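PDB 6ULY: amino acid adenylation domain-containing protein from Bacillus stratosphericus LAMA 585, which probably selects an alpha-keto acid and activates it as an acyl adenylate for nonribosomal depsipeptide synthesis. Local coordinates for residues F73-N78 with L127-L132; G51-V56 with F85-L90; V214-M219 with E240-R245. One frame throughout, in Å; residues are numbered along the deposited sequence.

How the interactions relate
All three interactions lie in the AMP-binding part of the chain, and all three are largely buried. Interactions 1 and 3 each join parallel strands, but of two different sheets. Interaction 3 is a full parallel ladder in the core with a polar end. Interaction 1 has one firm strand bond, then carboxylate bonds, and reaches the surface at Ser-131. Interaction 2 is apolar packing between two helices. Helix 78-91 ties interactions 1 and 2 together: Phe-73 touches Phe-85 and Cys-88. Interactions 1 and 3 meet where Asn-78 makes weak hydrogen bonds to Arg-243 and Ala-244. One sulfate also lies between them, held by Ser-77, Asn-78 and Arg-245. Interactions 2 and 3 do not touch.

Interaction 1: F73-N78 with L127-L132; sequences FQFSSN and LTDDSL. With SO4 (sulfate ion), chain D.
This contact joins the ends of two parallel strands, where the chain turns from strand 70-74 into helix 78-91. Phe-73 pairs with Leu-127. The backbone N of Gln-74 donates to Leu-127 O at 2.8 Å. Beyond Gln-74 and Thr-128 the strand pairing ends, and side chains take over.

Asp-129 joins the two segments there through one carboxylate oxygen. Asp-129 OD2 accepts three hydrogen bonds: from Ser-76 N at 2.5 Å, from Ser-77 N at 2.6 Å and from Ser-76 OG at 2.8 Å. Ser-76 N comes nearly along the C-O axis. Ser-77 N arrives on the syn side and Ser-76 OG on the anti side, each tilted out of the carboxylate plane. Ser-76 OG sits between its own backbone N and carbonyl carbon (chi1 60°), which lets backbone and side chain of one residue reach the same oxygen. These bonds fix the turn just before the helix.

The other oxygen, Asp-129 OD1, is buried without a polar partner. Asp-129 OD1 lies at the edge of the Phe-75 ring, near its plane, 3.2 Å from Phe-75 CD1. Over one face of the Phe-75 ring lies Thr-128 CA, a CH-pi contact 4.1 Å from the centroid. Leu-127 O lies over the same face. Leu-132 CD1 packs on Ser-76 CB at 3.9 Å.

Ser-77 is the N-cap of helix 78-91, and its OG accepts from Ala-80 N. Ser-77 OG and Asn-78 N also bond a sulfate, which His-79 N and Arg-245 share. The ion is probably from the crystallisation liquor, and its place at this helix start suits an anion. Phe-75 reaches Met-81 and Ala-84 of helix 78-91. Strand 94-97 flanks Phe-73, and strand 150-152 lies beside Thr-128.

Interaction 2: G51-V56 with F85-L90; sequences GDAERV and FWACVL. With SO4 (sulfate ion), chain G.
Two helices of the AMP-binding fold pack here through small residues. Segment 51-56 of helix 46-62 crosses segment 85-90 of helix 78-91 at -72°, with the segment axes 7.7 Å apart. Alanines at the crossing allow this close approach: the CA atoms of Ala-53 and Ala-87 are 4.2 Å apart.

Ala-53 CB sits against the second helix. Ala-53 CB meets Trp-86 CB at 3.7 Å and Leu-90 CD1 at 3.8 Å. In return, Ala-87 CB presses on the Ala-53 carbonyl oxygen and on Val-56. Of the Trp-86 side chain, CB is the atom that touches. Its indole leads away, where NE1 bonds His-231 NE2 and the ring packs near helices 18-26 and 224-237.

Polar side chains of 51-56 turn to other partners. Glu-54 makes a salt bridge with Arg-161. Arg-55 NH1 bonds a sulfate O2 at 2.7 Å, with the oxygen at the edge of the guanidinium, and also bonds Leu-159 O.

Glu-54 still adds to the apolar packing with its aliphatic part. Glu-54 CB points away from the other helix, but with CG anti to the carbonyl carbon (chi1 -75°) the CG methylene still meets Leu-90 CD1 at 3.5 Å.

Interaction 3: V214-M219 with E240-R245; sequences VSLDWM and EQIRAR. With SO4 (sulfate ion), chain D.
Arg-243 ends one strand of a beta-alpha-beta unit and reaches across to its parallel partner, Asp-217. From CB the chain bends at chi2 (-66°) and again at chi3, which folds it back over the neighbouring strand. Arg-243 CD lies 3.7 Å from Asp-217 O. Arg-243 NE is 3.4 Å from Asp-217 O, at an angle too poor for a hydrogen bond, and that oxygen sits above CZ, over the centre of one guanidinium face. At the tip Arg-243 NH2 and NH1 both donate to Met-219 O, at 2.7 Å and 3.0 Å, in the guanidinium plane. Arg-243 NH1 also makes a salt bridge to Asp-217 OD1 at 3.4 Å, and a water links the same two atoms. Asp-217 OD2 accepts from Met-219 N, an Asx turn.

In the parallel ladder Asp-217 N donates to Ile-242 O at 3.0 Å, and Ala-244 N to Asp-217 O. Ile-242 CD1 packs on Val-214 CG1 at 3.6 Å. Past the strand, Arg-245 NE and NH2 hydrogen-bond the sulfate.

Strand 31-35 lies beyond 240-243, and strand 267-270 beyond 214-217. Helix 224-237, the crossover, covers the face of Ser-215 and Gln-241. Helix 255-262 packs on Leu-216 and Trp-218.

Interaction 1: F73-N78 with L127-L132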
loop_
_atom_site.group_PDB
_atom_site.type_symbol
_atom_site.label_atom_id
_atom_site.label_comp_id
_atom_site.label_asym_id
_atom_site.label_seq_id
_atom_site.Cartn_x
_atom_site.Cartn_y
_atom_site.Cartn_z
ATOM N N PHE A 73 0.710 23.836 3.285
ATOM C CA PHE A 73 1.648 24.361 4.267
ATOM C C PHE A 73 3.003 23.671 4.149
ATOM O O PHE A 73 3.083 22.439 4.119
ATOM C CB PHE A 73 1.101 24.180 5.684
ATOM C CG PHE A 73 0.058 25.194 6.077
ATOM C CD1 PHE A 73 -0.670 25.878 5.116
ATOM C CD2 PHE A 73 -0.183 25.469 7.413
ATOM C CE1 PHE A 73 -1.622 26.805 5.481
ATOM C CE2 PHE A 73 -1.133 26.396 7.785
ATOM C CZ PHE A 73 -1.850 27.069 6.820
ATOM N N GLN A 74 4.069 24.476 4.108
ATOM C CA GLN A 74 5.455 23.991 4.071
ATOM C C GLN A 74 6.265 24.947 4.946
ATOM O O GLN A 74 6.850 25.914 4.452
ATOM C CB GLN A 74 5.986 23.925 2.645
ATOM C CG GLN A 74 5.459 22.744 1.847
ATOM C CD GLN A 74 6.054 21.429 2.306
ATOM O OE1 GLN A 74 7.060 20.972 1.765
ATOM N NE2 GLN A 74 5.439 20.817 3.314
ATOM N N PHE A 75 6.295 24.665 6.246
ATOM C CA PHE A 75 6.835 25.585 7.233
ATOM C C PHE A 75 7.963 24.944 8.024
ATOM O O PHE A 75 7.944 23.741 8.298
ATOM C CB PHE A 75 5.747 26.058 8.207
ATOM C CG PHE A 75 4.772 27.013 7.595
ATOM C CD1 PHE A 75 5.119 28.337 7.387
ATOM C CD2 PHE A 75 3.512 26.587 7.219
ATOM C CE1 PHE A 75 4.225 29.219 6.816
ATOM C CE2 PHE A 75 2.612 27.464 6.647
ATOM C CZ PHE A 75 2.967 28.781 6.445
ATOM N N SER A 76 8.953 25.771 8.367
ATOM C CA SER A 76 9.921 25.462 9.405
ATOM C C SER A 76 9.699 26.277 10.671
ATOM O O SER A 76 10.183 25.880 11.735
ATOM C CB SER A 76 11.348 25.715 8.897
ATOM O OG SER A 76 11.520 27.072 8.522
ATOM N N SER A 77 8.970 27.386 10.584
ATOM C CA SER A 77 8.739 28.270 11.718
ATOM C C SER A 77 7.368 27.991 12.321
ATOM O O SER A 77 6.353 28.064 11.620
ATOM C CB SER A 77 8.835 29.734 11.293
ATOM O OG SER A 77 8.156 30.561 12.222
ATOM N N ASN A 78 7.344 27.696 13.623
ATOM C CA ASN A 78 6.076 27.560 14.331
ATOM C C ASN A 78 5.274 28.854 14.275
ATOM O O ASN A 78 4.057 28.829 14.060
ATOM C CB ASN A 78 6.327 27.156 15.784
ATOM C CG ASN A 78 6.801 25.726 15.915
ATOM O OD1 ASN A 78 6.371 24.845 15.167
ATOM N ND2 ASN A 78 7.692 25.483 16.869
ATOM N N LEU A 127 2.280 27.678 0.944
ATOM C CA LEU A 127 2.576 28.714 1.918
ATOM C C LEU A 127 3.717 28.223 2.794
ATOM O O LEU A 127 3.677 27.089 3.286
ATOM C CB LEU A 127 1.337 29.016 2.760
ATOM C CG LEU A 127 1.092 30.443 3.231
ATOM C CD1 LEU A 127 1.097 31.411 2.065
ATOM C CD2 LEU A 127 -0.233 30.490 3.967
ATOM N N THR A 128 4.727 29.068 2.991
ATOM C CA THR A 128 5.965 28.621 3.612
ATOM C C THR A 128 6.635 29.797 4.315
ATOM O O THR A 128 6.042 30.867 4.482
ATOM C CB THR A 128 6.891 27.989 2.562
ATOM O OG1 THR A 128 8.190 27.778 3.128
ATOM C CG2 THR A 128 7.010 28.888 1.341
ATOM N N ASP A 129 7.880 29.577 4.732
ATOM C CA ASP A 129 8.715 30.551 5.416
ATOM C C ASP A 129 9.672 31.234 4.449
ATOM O O ASP A 129 9.946 30.743 3.352
ATOM C CB ASP A 129 9.545 29.872 6.504
ATOM C CG ASP A 129 8.705 29.353 7.621
ATOM O OD1 ASP A 129 7.715 30.028 7.962
ATOM O OD2 ASP A 129 9.033 28.275 8.157
ATOM N N ASP A 130 10.219 32.366 4.896
ATOM C CA ASP A 130 11.318 32.973 4.158
ATOM C C ASP A 130 12.533 32.053 4.135
ATOM O O ASP A 130 13.259 32.004 3.136
ATOM C CB ASP A 130 11.681 34.327 4.772
ATOM C CG ASP A 130 10.703 35.430 4.390
ATOM O OD1 ASP A 130 10.303 35.499 3.209
ATOM O OD2 ASP A 130 10.342 36.237 5.271
ATOM N N SER A 131 12.756 31.302 5.216
ATOM C CA SER A 131 13.876 30.371 5.281
ATOM C C SER A 131 13.705 29.160 4.368
ATOM O O SER A 131 14.683 28.441 4.140
ATOM C CB SER A 131 14.077 29.901 6.726
ATOM O OG SER A 131 13.036 29.027 7.127
ATOM N N LEU A 132 12.500 28.917 3.841
ATOM C CA LEU A 132 12.245 27.777 2.971
ATOM C C LEU A 132 11.800 28.143 1.564
ATOM O O LEU A 132 11.837 27.274 0.685
ATOM C CB LEU A 132 11.162 26.866 3.569
ATOM C CG LEU A 132 11.542 25.912 4.699
ATOM C CD1 LEU A 132 10.304 25.148 5.146
ATOM C CD2 LEU A 132 12.634 24.947 4.268
HETATM S S SO4 D . 9.631 29.925 15.361
HETATM O O1 SO4 D . 9.870 30.452 14.040
HETATM O O2 SO4 D . 9.689 28.486 15.356
HETATM O O3 SO4 D . 8.330 30.339 15.802
HETATM O O4 SO4 D . 10.604 30.417 16.280
#

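Interaction 2: G51-V56 with F85-L90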
loop_
_atom_site.group_PDB
_atom_site.type_symbol
_atom_site.label_atom_id
_atom_site.label_comp_id
_atom_site.label_asym_id
_atom_site.label_seq_id
_atom_site.Cartn_x
_atom_site.Cartn_y
_atom_site.Cartn_z
ATOM N N GLY A 51 -4.891 39.289 15.225
ATOM C CA GLY A 51 -4.499 40.350 14.312
ATOM C C GLY A 51 -3.473 39.889 13.295
ATOM O O GLY A 51 -3.591 40.182 12.101
ATOM N N ASP A 52 -2.448 39.168 13.753
ATOM C CA ASP A 52 -1.485 38.591 12.820
ATOM C C ASP A 52 -2.180 37.719 11.782
ATOM O O ASP A 52 -1.881 37.812 10.584
ATOM C CB ASP A 52 -0.433 37.787 13.582
ATOM C CG ASP A 52 0.511 38.675 14.366
ATOM O OD1 ASP A 52 0.696 39.834 13.945
ATOM O OD2 ASP A 52 1.062 38.223 15.395
ATOM N N ALA A 53 -3.118 36.875 12.217
ATOM C CA ALA A 53 -3.845 36.037 11.269
ATOM C C ALA A 53 -4.642 36.887 10.290
ATOM O O ALA A 53 -4.757 36.544 9.107
ATOM C CB ALA A 53 -4.766 35.073 12.017
ATOM N N GLU A 54 -5.198 38.003 10.767
ATOM C CA GLU A 54 -5.933 38.896 9.878
ATOM C C GLU A 54 -5.003 39.582 8.888
ATOM O O GLU A 54 -5.389 39.819 7.738
ATOM C CB GLU A 54 -6.706 39.927 10.702
ATOM C CG GLU A 54 -7.952 39.362 11.378
ATOM C CD GLU A 54 -8.504 40.266 12.464
ATOM O OE1 GLU A 54 -9.575 39.941 13.019
ATOM O OE2 GLU A 54 -7.869 41.300 12.763
ATOM N N ARG A 55 -3.776 39.901 9.304
ATOM C CA ARG A 55 -2.806 40.467 8.372
ATOM C C ARG A 55 -2.455 39.455 7.289
ATOM O O ARG A 55 -2.529 39.755 6.090
ATOM C CB ARG A 55 -1.553 40.921 9.126
ATOM C CG ARG A 55 -1.809 42.024 10.146
ATOM C CD ARG A 55 -0.517 42.564 10.748
ATOM N NE ARG A 55 -0.743 43.166 12.062
ATOM C CZ ARG A 55 -1.279 44.368 12.255
ATOM N NH1 ARG A 55 -1.656 45.104 11.218
ATOM N NH2 ARG A 55 -1.448 44.832 13.488
ATOM N N VAL A 56 -2.086 38.238 7.691
ATOM C CA VAL A 56 -1.799 37.200 6.704
ATOM C C VAL A 56 -3.002 36.987 5.793
ATOM O O VAL A 56 -2.852 36.726 4.591
ATOM C CB VAL A 56 -1.376 35.895 7.404
ATOM C CG1 VAL A 56 -1.214 34.774 6.383
ATOM C CG2 VAL A 56 -0.086 36.106 8.170
ATOM N N PHE A 85 -2.096 29.139 9.783
ATOM C CA PHE A 85 -3.243 28.271 10.024
ATOM C C PHE A 85 -4.482 29.084 10.367
ATOM O O PHE A 85 -5.577 28.813 9.858
ATOM C CB PHE A 85 -2.921 27.294 11.151
ATOM C CG PHE A 85 -4.089 26.460 11.581
ATOM C CD1 PHE A 85 -4.384 25.271 10.933
ATOM C CD2 PHE A 85 -4.888 26.856 12.642
ATOM C CE1 PHE A 85 -5.458 24.497 11.331
ATOM C CE2 PHE A 85 -5.964 26.085 13.045
ATOM C CZ PHE A 85 -6.249 24.903 12.385
ATOM N N TRP A 86 -4.331 30.089 11.226
ATOM C CA TRP A 86 -5.490 30.854 11.659
ATOM C C TRP A 86 -5.940 31.852 10.605
ATOM O O TRP A 86 -7.142 32.116 10.485
ATOM C CB TRP A 86 -5.176 31.538 12.980
ATOM C CG TRP A 86 -5.169 30.560 14.109
ATOM C CD1 TRP A 86 -4.082 30.061 14.757
ATOM C CD2 TRP A 86 -6.314 29.942 14.707
ATOM N NE1 TRP A 86 -4.478 29.180 15.734
ATOM C CE2 TRP A 86 -5.844 29.088 15.722
ATOM C CE3 TRP A 86 -7.691 30.036 14.487
ATOM C CZ2 TRP A 86 -6.701 28.332 16.515
ATOM C CZ3 TRP A 86 -8.538 29.286 15.276
ATOM C CH2 TRP A 86 -8.042 28.447 16.279
ATOM N N ALA A 87 -5.013 32.392 9.813
ATOM C CA ALA A 87 -5.425 33.159 8.644
ATOM C C ALA A 87 -6.354 32.331 7.763
ATOM O O ALA A 87 -7.399 32.815 7.309
ATOM C CB ALA A 87 -4.198 33.620 7.859
ATOM N N CYS A 88 -5.995 31.066 7.527
ATOM C CA CYS A 88 -6.840 30.188 6.724
ATOM C C CYS A 88 -8.185 29.945 7.397
ATOM O O CYS A 88 -9.233 29.974 6.741
ATOM C CB CYS A 88 -6.117 28.865 6.475
ATOM S SG CYS A 88 -4.690 28.980 5.376
ATOM N N VAL A 89 -8.175 29.685 8.704
ATOM C CA VAL A 89 -9.424 29.563 9.450
ATOM C C VAL A 89 -10.294 30.798 9.253
ATOM O O VAL A 89 -11.509 30.694 9.055
ATOM C CB VAL A 89 -9.127 29.318 10.941
ATOM C CG1 VAL A 89 -10.394 29.493 11.773
ATOM C CG2 VAL A 89 -8.530 27.933 11.136
ATOM N N LEU A 90 -9.692 31.990 9.312
ATOM C CA LEU A 90 -10.477 33.213 9.155
ATOM C C LEU A 90 -11.039 33.326 7.744
ATOM O O LEU A 90 -12.188 33.744 7.557
ATOM C CB LEU A 90 -9.625 34.443 9.484
ATOM C CG LEU A 90 -9.214 34.628 10.942
ATOM C CD1 LEU A 90 -8.365 35.879 11.094
ATOM C CD2 LEU A 90 -10.437 34.694 11.846
HETATM S S SO4 G . -3.963 47.472 11.155
HETATM O O1 SO4 G . -4.897 46.440 10.857
HETATM O O2 SO4 G . -2.834 47.357 10.279
HETATM O O3 SO4 G . -4.613 48.743 10.908
HETATM O O4 SO4 G . -3.540 47.345 12.543
#

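Interaction 3: V214-M219 with E240-R245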
loop_
_atom_site.group_PDB
_atom_site.type_symbol
_atom_site.label_atom_id
_atom_site.label_comp_id
_atom_site.label_asym_id
_atom_site.label_seq_id
_atom_site.Cartn_x
_atom_site.Cartn_y
_atom_site.Cartn_z
ATOM N N VAL A 214 -0.155 25.424 31.564
ATOM C CA VAL A 214 0.974 25.938 30.795
ATOM C C VAL A 214 1.465 24.802 29.903
ATOM O O VAL A 214 1.923 23.767 30.404
ATOM C CB VAL A 214 2.099 26.464 31.701
ATOM C CG1 VAL A 214 3.252 26.985 30.857
ATOM C CG2 VAL A 214 1.571 27.563 32.633
ATOM N N SER A 215 1.360 24.989 28.592
ATOM C CA SER A 215 1.598 23.917 27.637
ATOM C C SER A 215 2.950 24.075 26.958
ATOM O O SER A 215 3.329 25.175 26.543
ATOM C CB SER A 215 0.495 23.883 26.577
ATOM O OG SER A 215 0.658 22.762 25.726
ATOM N N LEU A 216 3.669 22.961 26.841
ATOM C CA LEU A 216 4.933 22.901 26.114
ATOM C C LEU A 216 4.848 21.799 25.069
ATOM O O LEU A 216 4.559 20.645 25.403
ATOM C CB LEU A 216 6.105 22.641 27.066
ATOM C CG LEU A 216 7.460 22.427 26.391
ATOM C CD1 LEU A 216 7.893 23.652 25.601
ATOM C CD2 LEU A 216 8.494 22.060 27.431
ATOM N N ASP A 217 5.109 22.150 23.810
ATOM C CA ASP A 217 5.071 21.186 22.716
ATOM C C ASP A 217 6.191 21.498 21.735
ATOM O O ASP A 217 6.258 22.609 21.198
ATOM C CB ASP A 217 3.718 21.212 21.995
ATOM C CG ASP A 217 3.493 19.985 21.128
ATOM O OD1 ASP A 217 2.342 19.763 20.692
ATOM O OD2 ASP A 217 4.462 19.225 20.905
ATOM N N TRP A 218 7.061 20.517 21.501
ATOM C CA TRP A 218 8.046 20.582 20.432
ATOM C C TRP A 218 7.725 19.649 19.272
ATOM O O TRP A 218 8.415 19.700 18.245
ATOM C CB TRP A 218 9.448 20.257 20.974
ATOM C CG TRP A 218 9.527 18.969 21.736
ATOM C CD1 TRP A 218 9.519 18.817 23.092
ATOM C CD2 TRP A 218 9.633 17.650 21.184
ATOM N NE1 TRP A 218 9.613 17.485 23.419
ATOM C CE2 TRP A 218 9.688 16.749 22.264
ATOM C CE3 TRP A 218 9.687 17.145 19.882
ATOM C CZ2 TRP A 218 9.782 15.374 22.083
ATOM C CZ3 TRP A 218 9.786 15.782 19.703
ATOM C CH2 TRP A 218 9.835 14.910 20.797
ATOM N N MET A 219 6.703 18.808 19.400
ATOM C CA MET A 219 6.334 17.924 18.310
ATOM C C MET A 219 5.795 18.734 17.130
ATOM O O MET A 219 5.237 19.819 17.313
ATOM C CB MET A 219 5.292 16.915 18.781
ATOM C CG MET A 219 5.886 15.750 19.555
ATOM S SD MET A 219 6.865 14.665 18.497
ATOM C CE MET A 219 5.579 13.907 17.497
ATOM N N GLU A 240 -1.960 29.120 28.348
ATOM C CA GLU A 240 -0.657 29.506 27.826
ATOM C C GLU A 240 0.020 28.296 27.200
ATOM O O GLU A 240 0.066 27.221 27.807
ATOM C CB GLU A 240 0.213 30.071 28.951
ATOM C CG GLU A 240 1.170 31.157 28.506
ATOM C CD GLU A 240 0.466 32.472 28.263
ATOM O OE1 GLU A 240 -0.332 32.882 29.131
ATOM O OE2 GLU A 240 0.706 33.090 27.204
ATOM N N GLN A 241 0.552 28.464 25.990
ATOM C CA GLN A 241 1.216 27.368 25.294
ATOM C C GLN A 241 2.551 27.842 24.738
ATOM O O GLN A 241 2.636 28.913 24.129
ATOM C CB GLN A 241 0.328 26.789 24.176
ATOM C CG GLN A 241 -0.048 27.767 23.067
ATOM C CD GLN A 241 -0.901 27.118 21.979
ATOM O OE1 GLN A 241 -0.415 26.290 21.204
ATOM N NE2 GLN A 241 -2.175 27.495 21.915
ATOM N N ILE A 242 3.589 27.036 24.951
ATOM C CA ILE A 242 4.940 27.327 24.485
ATOM C C ILE A 242 5.283 26.344 23.375
ATOM O O ILE A 242 5.156 25.127 23.550
ATOM C CB ILE A 242 5.961 27.247 25.633
ATOM C CG1 ILE A 242 5.728 28.385 26.632
ATOM C CG2 ILE A 242 7.386 27.300 25.101
ATOM C CD1 ILE A 242 5.022 27.955 27.896
ATOM N N ARG A 243 5.729 26.875 22.243
ATOM C CA ARG A 243 6.096 26.083 21.079
ATOM C C ARG A 243 7.609 26.092 20.914
ATOM O O ARG A 243 8.237 27.156 20.956
ATOM C CB ARG A 243 5.421 26.629 19.818
ATOM C CG ARG A 243 3.943 26.253 19.676
ATOM C CD ARG A 243 3.738 24.751 19.475
ATOM N NE ARG A 243 4.715 24.170 18.556
ATOM C CZ ARG A 243 4.720 22.899 18.163
ATOM N NH1 ARG A 243 3.790 22.053 18.593
ATOM N NH2 ARG A 243 5.662 22.476 17.331
ATOM N N ALA A 244 8.186 24.906 20.746
ATOM C CA ALA A 244 9.593 24.745 20.417
ATOM C C ALA A 244 9.723 24.030 19.079
ATOM O O ALA A 244 8.805 23.341 18.626
ATOM C CB ALA A 244 10.336 23.964 21.508
ATOM N N ARG A 245 10.877 24.209 18.444
ATOM C CA ARG A 245 11.146 23.540 17.182
ATOM C C ARG A 245 11.529 22.089 17.430
ATOM O O ARG A 245 12.304 21.780 18.340
ATOM C CB ARG A 245 12.254 24.253 16.411
ATOM C CG ARG A 245 11.874 25.650 15.951
ATOM C CD ARG A 245 12.467 25.967 14.584
ATOM N NE ARG A 245 12.173 27.334 14.159
ATOM C CZ ARG A 245 12.516 27.847 12.981
ATOM N NH1 ARG A 245 13.169 27.109 12.095
ATOM N NH2 ARG A 245 12.206 29.104 12.687
HETATM S S SO4 D . 9.631 29.925 15.361
HETATM O O1 SO4 D . 9.870 30.452 14.040
HETATM O O2 SO4 D . 9.689 28.486 15.356
HETATM O O3 SO4 D . 8.330 30.339 15.802
HETATM O O4 SO4 D . 10.604 30.417 16.280
HETATM O O HOH W 1 2.259 24.030 23.900
HETATM O O HOH W 2 1.301 22.093 19.379
#